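Local atomic coordinates of Cyclo(L-leucyl-L-leucyl) synthase (Staphylococcus haemolyticus, PDB entry 6EZ3), a protein that catalyses the ATP-independent formation of cyclodipeptides, chiefly cyclo(L-leucyl-L-leucyl), from aminoacyl-tRNAs. Residues N47-E61 with K100-K113. Residues are numbered along the deposited sequence; the frame is centred on the assembly and turned at random.
Sequences NSNFDDFSILLAGEE and KTITNRIHRFSDFK. With SO4 (sulfate ion), chain G.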
loop_
_atom_site.group_PDB
_atom_site.type_symbol
_atom_site.label_atom_id
_atom_site.label_comp_id
_atom_site.label_asym_id
_atom_site.label_seq_id
_atom_site.Cartn_x
_atom_site.Cartn_y
_atom_site.Cartn_z
ATOM N N ASN A 47 9.633 -14.410 -1.373
ATOM C CA ASN A 47 10.134 -15.407 -2.312
ATOM C C ASN A 47 10.203 -16.804 -1.743
ATOM O O ASN A 47 9.784 -17.750 -2.412
ATOM C CB ASN A 47 11.482 -14.984 -2.865
ATOM C CG ASN A 47 12.051 -15.922 -3.891
ATOM O OD1 ASN A 47 11.425 -16.223 -4.899
ATOM N ND2 ASN A 47 13.275 -16.359 -3.674
ATOM N N SER A 48 10.718 -16.929 -0.512
ATOM C CA SER A 48 10.909 -18.188 0.204
ATOM C C SER A 48 9.642 -18.841 0.692
ATOM O O SER A 48 9.546 -20.067 0.659
ATOM C CB SER A 48 11.869 -17.995 1.363
ATOM O OG SER A 48 13.110 -17.560 0.826
ATOM N N ASN A 49 8.687 -18.060 1.146
ATOM C CA ASN A 49 7.459 -18.576 1.714
ATOM C C ASN A 49 6.257 -18.735 0.750
ATOM O O ASN A 49 5.401 -19.599 0.987
ATOM C CB ASN A 49 7.067 -17.699 2.883
ATOM C CG ASN A 49 7.987 -17.834 4.047
ATOM O OD1 ASN A 49 9.025 -17.165 4.160
ATOM N ND2 ASN A 49 7.577 -18.695 4.954
ATOM N N PHE A 50 6.167 -17.906 -0.298
ATOM C CA PHE A 50 4.992 -17.883 -1.166
ATOM C C PHE A 50 5.195 -18.433 -2.572
ATOM O O PHE A 50 6.331 -18.468 -3.093
ATOM C CB PHE A 50 4.415 -16.455 -1.241
ATOM C CG PHE A 50 3.834 -15.948 0.060
ATOM C CD1 PHE A 50 4.664 -15.480 1.077
ATOM C CD2 PHE A 50 2.455 -15.917 0.263
ATOM C CE1 PHE A 50 4.125 -15.007 2.276
ATOM C CE2 PHE A 50 1.919 -15.436 1.461
ATOM C CZ PHE A 50 2.756 -14.973 2.451
ATOM N N ASP A 51 4.054 -18.823 -3.200
ATOM C CA ASP A 51 4.034 -19.336 -4.559
ATOM C C ASP A 51 4.398 -18.200 -5.499
ATOM O O ASP A 51 5.195 -18.395 -6.418
ATOM C CB ASP A 51 2.655 -19.949 -4.930
ATOM C CG ASP A 51 2.218 -21.196 -4.158
ATOM O OD1 ASP A 51 3.060 -21.788 -3.444
ATOM O OD2 ASP A 51 1.039 -21.584 -4.284
ATOM N N ASP A 52 3.900 -16.994 -5.195
ATOM C CA ASP A 52 4.137 -15.793 -5.992
ATOM C C ASP A 52 4.013 -14.526 -5.131
ATOM O O ASP A 52 3.322 -14.541 -4.110
ATOM C CB ASP A 52 3.072 -15.749 -7.087
ATOM C CG ASP A 52 3.500 -15.112 -8.377
ATOM O OD1 ASP A 52 2.696 -15.130 -9.341
ATOM O OD2 ASP A 52 4.640 -14.605 -8.438
ATOM N N PHE A 53 4.632 -13.418 -5.560
ATOM C CA PHE A 53 4.519 -12.118 -4.896
ATOM C C PHE A 53 4.554 -11.010 -5.920
ATOM O O PHE A 53 4.993 -11.206 -7.054
ATOM C CB PHE A 53 5.624 -11.897 -3.853
ATOM C CG PHE A 53 7.025 -11.817 -4.423
ATOM C CD1 PHE A 53 7.613 -10.587 -4.692
ATOM C CD2 PHE A 53 7.749 -12.973 -4.699
ATOM C CE1 PHE A 53 8.876 -10.514 -5.265
ATOM C CE2 PHE A 53 9.018 -12.897 -5.265
ATOM C CZ PHE A 53 9.582 -11.664 -5.519
ATOM N N SER A 54 4.107 -9.842 -5.497
ATOM C CA SER A 54 4.050 -8.589 -6.236
ATOM C C SER A 54 4.593 -7.573 -5.276
ATOM O O SER A 54 4.554 -7.783 -4.058
ATOM C CB SER A 54 2.594 -8.200 -6.482
ATOM O OG SER A 54 2.044 -8.803 -7.637
ATOM N N ILE A 55 5.011 -6.439 -5.799
ATOM C CA ILE A 55 5.439 -5.306 -4.996
ATOM C C ILE A 55 4.557 -4.106 -5.371
ATOM O O ILE A 55 4.263 -3.882 -6.541
ATOM C CB ILE A 55 6.954 -5.054 -5.168
ATOM C CG1 ILE A 55 7.780 -6.175 -4.484
ATOM C CG2 ILE A 55 7.371 -3.687 -4.643
ATOM C CD1 ILE A 55 8.618 -6.897 -5.370
ATOM N N LEU A 56 4.076 -3.391 -4.379
ATOM C CA LEU A 56 3.283 -2.205 -4.623
ATOM C C LEU A 56 4.061 -1.041 -4.067
ATOM O O LEU A 56 4.430 -1.028 -2.886
ATOM C CB LEU A 56 1.857 -2.286 -4.046
ATOM C CG LEU A 56 0.894 -1.214 -4.610
ATOM C CD1 LEU A 56 0.447 -1.542 -6.035
ATOM C CD2 LEU A 56 -0.309 -0.980 -3.699
ATOM N N LEU A 57 4.411 -0.128 -4.958
ATOM C CA LEU A 57 5.160 1.088 -4.674
ATOM C C LEU A 57 4.175 2.272 -4.706
ATOM O O LEU A 57 3.066 2.140 -5.235
ATOM C CB LEU A 57 6.204 1.216 -5.784
ATOM C CG LEU A 57 7.662 0.847 -5.511
ATOM C CD1 LEU A 57 7.842 -0.283 -4.541
ATOM C CD2 LEU A 57 8.379 0.567 -6.796
ATOM N N ALA A 58 4.563 3.418 -4.150
ATOM C CA ALA A 58 3.692 4.601 -4.112
ATOM C C ALA A 58 3.276 5.133 -5.489
ATOM O O ALA A 58 4.087 5.181 -6.412
ATOM C CB ALA A 58 4.382 5.691 -3.333
ATOM N N GLY A 59 2.025 5.547 -5.609
ATOM C CA GLY A 59 1.492 6.103 -6.853
ATOM C C GLY A 59 1.852 7.566 -7.041
ATOM O O GLY A 59 2.563 8.148 -6.215
ATOM N N GLU A 60 1.372 8.171 -8.140
ATOM C CA GLU A 60 1.615 9.574 -8.497
ATOM C C GLU A 60 1.160 10.532 -7.419
ATOM O O GLU A 60 1.846 11.528 -7.166
ATOM C CB GLU A 60 0.938 9.931 -9.823
ATOM C CG GLU A 60 1.689 9.393 -11.028
ATOM C CD GLU A 60 0.977 9.491 -12.364
ATOM O OE1 GLU A 60 -0.275 9.579 -12.390
ATOM O OE2 GLU A 60 1.683 9.450 -13.396
ATOM N N GLU A 61 0.030 10.206 -6.754
ATOM C CA GLU A 61 -0.622 11.002 -5.722
ATOM C C GLU A 61 0.258 11.170 -4.478
ATOM O O GLU A 61 -0.175 11.753 -3.483
ATOM C CB GLU A 61 -2.029 10.457 -5.396
ATOM C CG GLU A 61 -2.984 10.365 -6.588
ATOM C CD GLU A 61 -3.000 9.078 -7.411
ATOM O OE1 GLU A 61 -2.019 8.303 -7.336
ATOM O OE2 GLU A 61 -3.998 8.839 -8.134
ATOM N N LYS A 100 13.644 -14.897 -10.638
ATOM C CA LYS A 100 12.270 -14.622 -10.976
ATOM C C LYS A 100 12.261 -13.467 -11.995
ATOM O O LYS A 100 13.218 -12.678 -12.054
ATOM C CB LYS A 100 11.417 -14.358 -9.705
ATOM C CG LYS A 100 11.132 -15.645 -8.900
ATOM C CD LYS A 100 9.884 -15.547 -8.010
ATOM C CE LYS A 100 9.496 -16.868 -7.364
ATOM N NZ LYS A 100 8.442 -16.692 -6.315
ATOM N N THR A 101 11.226 -13.430 -12.851
ATOM C CA THR A 101 11.083 -12.384 -13.849
ATOM C C THR A 101 10.536 -11.125 -13.197
ATOM O O THR A 101 9.752 -11.222 -12.266
ATOM C CB THR A 101 10.206 -12.846 -15.016
ATOM O OG1 THR A 101 8.870 -13.051 -14.562
ATOM C CG2 THR A 101 10.755 -14.083 -15.742
ATOM N N ILE A 102 10.941 -9.955 -13.679
ATOM C CA ILE A 102 10.487 -8.669 -13.151
ATOM C C ILE A 102 9.139 -8.274 -13.758
ATOM O O ILE A 102 8.356 -7.555 -13.120
ATOM C CB ILE A 102 11.590 -7.588 -13.381
ATOM C CG1 ILE A 102 12.783 -7.813 -12.444
ATOM C CG2 ILE A 102 11.065 -6.163 -13.233
ATOM C CD1 ILE A 102 13.957 -8.144 -13.150
ATOM N N THR A 103 8.886 -8.726 -15.006
ATOM C CA THR A 103 7.692 -8.395 -15.795
ATOM C C THR A 103 6.418 -8.736 -15.050
ATOM O O THR A 103 6.174 -9.884 -14.705
ATOM C CB THR A 103 7.775 -8.993 -17.201
ATOM O OG1 THR A 103 8.792 -8.287 -17.880
ATOM C CG2 THR A 103 6.497 -8.825 -17.997
ATOM N N ASN A 104 5.669 -7.674 -14.763
ATOM C CA ASN A 104 4.381 -7.528 -14.079
ATOM C C ASN A 104 4.451 -7.858 -12.575
ATOM O O ASN A 104 3.406 -7.938 -11.918
ATOM C CB ASN A 104 3.234 -8.261 -14.791
ATOM C CG ASN A 104 2.986 -7.849 -16.243
ATOM O OD1 ASN A 104 2.984 -8.709 -17.136
ATOM N ND2 ASN A 104 2.861 -6.541 -16.563
ATOM N N ARG A 105 5.675 -7.871 -12.011
ATOM C CA ARG A 105 5.927 -8.114 -10.596
ATOM C C ARG A 105 5.845 -6.853 -9.757
ATOM O O ARG A 105 5.415 -6.968 -8.614
ATOM C CB ARG A 105 7.288 -8.801 -10.400
ATOM C CG ARG A 105 7.523 -9.512 -9.043
ATOM C CD ARG A 105 7.176 -10.995 -9.019
ATOM N NE ARG A 105 7.696 -11.722 -10.174
ATOM C CZ ARG A 105 7.620 -13.037 -10.330
ATOM N NH1 ARG A 105 7.064 -13.795 -9.391
ATOM N NH2 ARG A 105 8.112 -13.610 -11.420
ATOM N N ILE A 106 6.300 -5.668 -10.275
ATOM C CA ILE A 106 6.298 -4.364 -9.541
ATOM C C ILE A 106 5.217 -3.441 -10.090
ATOM O O ILE A 106 5.113 -3.273 -11.316
ATOM C CB ILE A 106 7.698 -3.655 -9.561
ATOM C CG1 ILE A 106 8.838 -4.627 -9.191
ATOM C CG2 ILE A 106 7.703 -2.416 -8.677
ATOM C CD1 ILE A 106 10.219 -4.187 -9.569
ATOM N N HIS A 107 4.428 -2.836 -9.196
ATOM C CA HIS A 107 3.344 -1.912 -9.561
ATOM C C HIS A 107 3.336 -0.684 -8.679
ATOM O O HIS A 107 3.924 -0.685 -7.601
ATOM C CB HIS A 107 1.964 -2.568 -9.445
ATOM C CG HIS A 107 1.826 -3.919 -10.066
ATOM N ND1 HIS A 107 1.536 -5.034 -9.286
ATOM C CD2 HIS A 107 1.822 -4.282 -11.364
ATOM C CE1 HIS A 107 1.455 -6.051 -10.129
ATOM N NE2 HIS A 107 1.576 -5.652 -11.387
ATOM N N ARG A 108 2.634 0.342 -9.127
ATOM C CA ARG A 108 2.389 1.579 -8.405
ATOM C C ARG A 108 0.851 1.684 -8.246
ATOM O O ARG A 108 0.135 1.139 -9.095
ATOM C CB ARG A 108 2.884 2.735 -9.252
ATOM C CG ARG A 108 4.381 2.867 -9.337
ATOM C CD ARG A 108 4.717 4.175 -10.039
ATOM N NE ARG A 108 4.584 5.363 -9.181
ATOM C CZ ARG A 108 4.942 6.585 -9.560
ATOM N NH1 ARG A 108 5.426 6.791 -10.777
ATOM N NH2 ARG A 108 4.828 7.608 -8.722
ATOM N N PHE A 109 0.313 2.389 -7.231
ATOM C CA PHE A 109 -1.154 2.423 -7.207
ATOM C C PHE A 109 -1.760 3.347 -8.282
ATOM O O PHE A 109 -2.979 3.373 -8.448
ATOM C CB PHE A 109 -1.750 2.683 -5.824
ATOM C CG PHE A 109 -1.214 3.796 -4.975
ATOM C CD1 PHE A 109 -1.649 5.109 -5.163
ATOM C CD2 PHE A 109 -0.398 3.521 -3.886
ATOM C CE1 PHE A 109 -1.215 6.142 -4.320
ATOM C CE2 PHE A 109 0.047 4.554 -3.051
ATOM C CZ PHE A 109 -0.372 5.854 -3.271
ATOM N N SER A 110 -0.890 3.980 -9.090
ATOM C CA SER A 110 -1.203 4.891 -10.190
ATOM C C SER A 110 -1.277 4.191 -11.519
ATOM O O SER A 110 -1.669 4.795 -12.524
ATOM C CB SER A 110 -0.108 5.935 -10.290
ATOM O OG SER A 110 -0.557 7.075 -9.593
ATOM N N ASP A 111 -0.788 2.950 -11.551
ATOM C CA ASP A 111 -0.701 2.135 -12.762
ATOM C C ASP A 111 -2.037 1.664 -13.298
ATOM O O ASP A 111 -2.131 1.375 -14.489
ATOM C CB ASP A 111 0.212 0.915 -12.529
ATOM C CG ASP A 111 1.712 1.157 -12.475
ATOM O OD1 ASP A 111 2.136 2.341 -12.542
ATOM O OD2 ASP A 111 2.463 0.166 -12.317
ATOM N N PHE A 112 -3.061 1.561 -12.452
ATOM C CA PHE A 112 -4.329 0.991 -12.892
ATOM C C PHE A 112 -5.465 2.019 -13.044
ATOM O O PHE A 112 -6.638 1.649 -13.090
ATOM C CB PHE A 112 -4.701 -0.182 -11.970
ATOM C CG PHE A 112 -3.673 -1.297 -12.059
ATOM C CD1 PHE A 112 -2.550 -1.300 -11.229
ATOM C CD2 PHE A 112 -3.814 -2.330 -12.985
ATOM C CE1 PHE A 112 -1.600 -2.318 -11.315
ATOM C CE2 PHE A 112 -2.861 -3.342 -13.076
ATOM C CZ PHE A 112 -1.765 -3.335 -12.236
ATOM N N LYS A 113 -5.091 3.296 -13.243
ATOM C CA LYS A 113 -5.980 4.418 -13.496
ATOM C C LYS A 113 -7.034 4.079 -14.577
ATOM O O LYS A 113 -8.197 4.406 -14.407
ATOM C CB LYS A 113 -5.159 5.653 -13.911
ATOM C CG LYS A 113 -4.773 6.520 -12.729
ATOM C CD LYS A 113 -3.866 7.731 -13.084
ATOM C CE LYS A 113 -3.450 8.455 -11.805
ATOM N NZ LYS A 113 -2.987 9.848 -12.037
HETATM S S SO4 G . 8.878 -16.955 -12.967
HETATM O O1 SO4 G . 8.017 -16.582 -11.832
HETATM O O2 SO4 G . 10.267 -16.690 -12.585
HETATM O O3 SO4 G . 8.685 -18.387 -13.266
HETATM O O4 SO4 G . 8.523 -16.179 -14.173
#
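The backbone of Ile-55 reaches both neighbours of Ile-106 across a short parallel strand pair: its N gives to Arg-105 O and its O accepts from His-107 N; Leu-57 N then gives to His-107 O at 2.7 Å with an N-H...O angle of 170°. A weak bond from Phe-109 N to Leu-57 O ends the series. Leu-57 CD2 and Ile-106 CG2 pack on one face of the sheet; on the other, Leu-56 CD1 lies against CB of His-107.

Arg-105, just ahead of strand 106-108, shares the N-H groups of its guanidinium among several acceptors. NH1 makes a salt bridge to Asp-52 OD2 at 2.7 Å, the carboxylate and guanidinium planes being 73° apart. NE and NH2 both give to Thr-101 O, NH2 also reaches Thr-101 OG1, and an almost straight bond runs from NH2 to O1 of a sulfate, probably from the crystallisation liquor. The bend at chi2 (93°) lays CD over a face of the Phe-53 ring, 4.3 Å from its centroid, in a CH-pi contact.

At the end of strand 106-108, Arg-108 NE donates to Ala-58 O at 2.8 Å, the oxygen lying in the guanidinium plane. Gly-59 N sits above the centre of the Phe-109 ring, and Gly-59 CA makes a CH-pi contact with the same ring. Ser-110 OG accepts from Glu-60 N at 2.7 Å and gives a weak bond to Glu-61 OE1. Lys-113, extended beyond CG, brings NZ to Glu-60 OE1 nearly along the C-O axis of the carboxylate, in a salt bridge.

Strand 106-108 forms one edge of the sheet, and strand 52-57 is bonded on its other side to parallel strand 22-26. The connection through helices 63-68 and 73-97, the latter touching Leu-57, is a beta-alpha-beta crossover of the Rossmann-like HUP fold. Phe-109 packs edge-to-face on Tyr-171 of helix 162-175, beside Glu-175, which by similarity may be critical in catalysis.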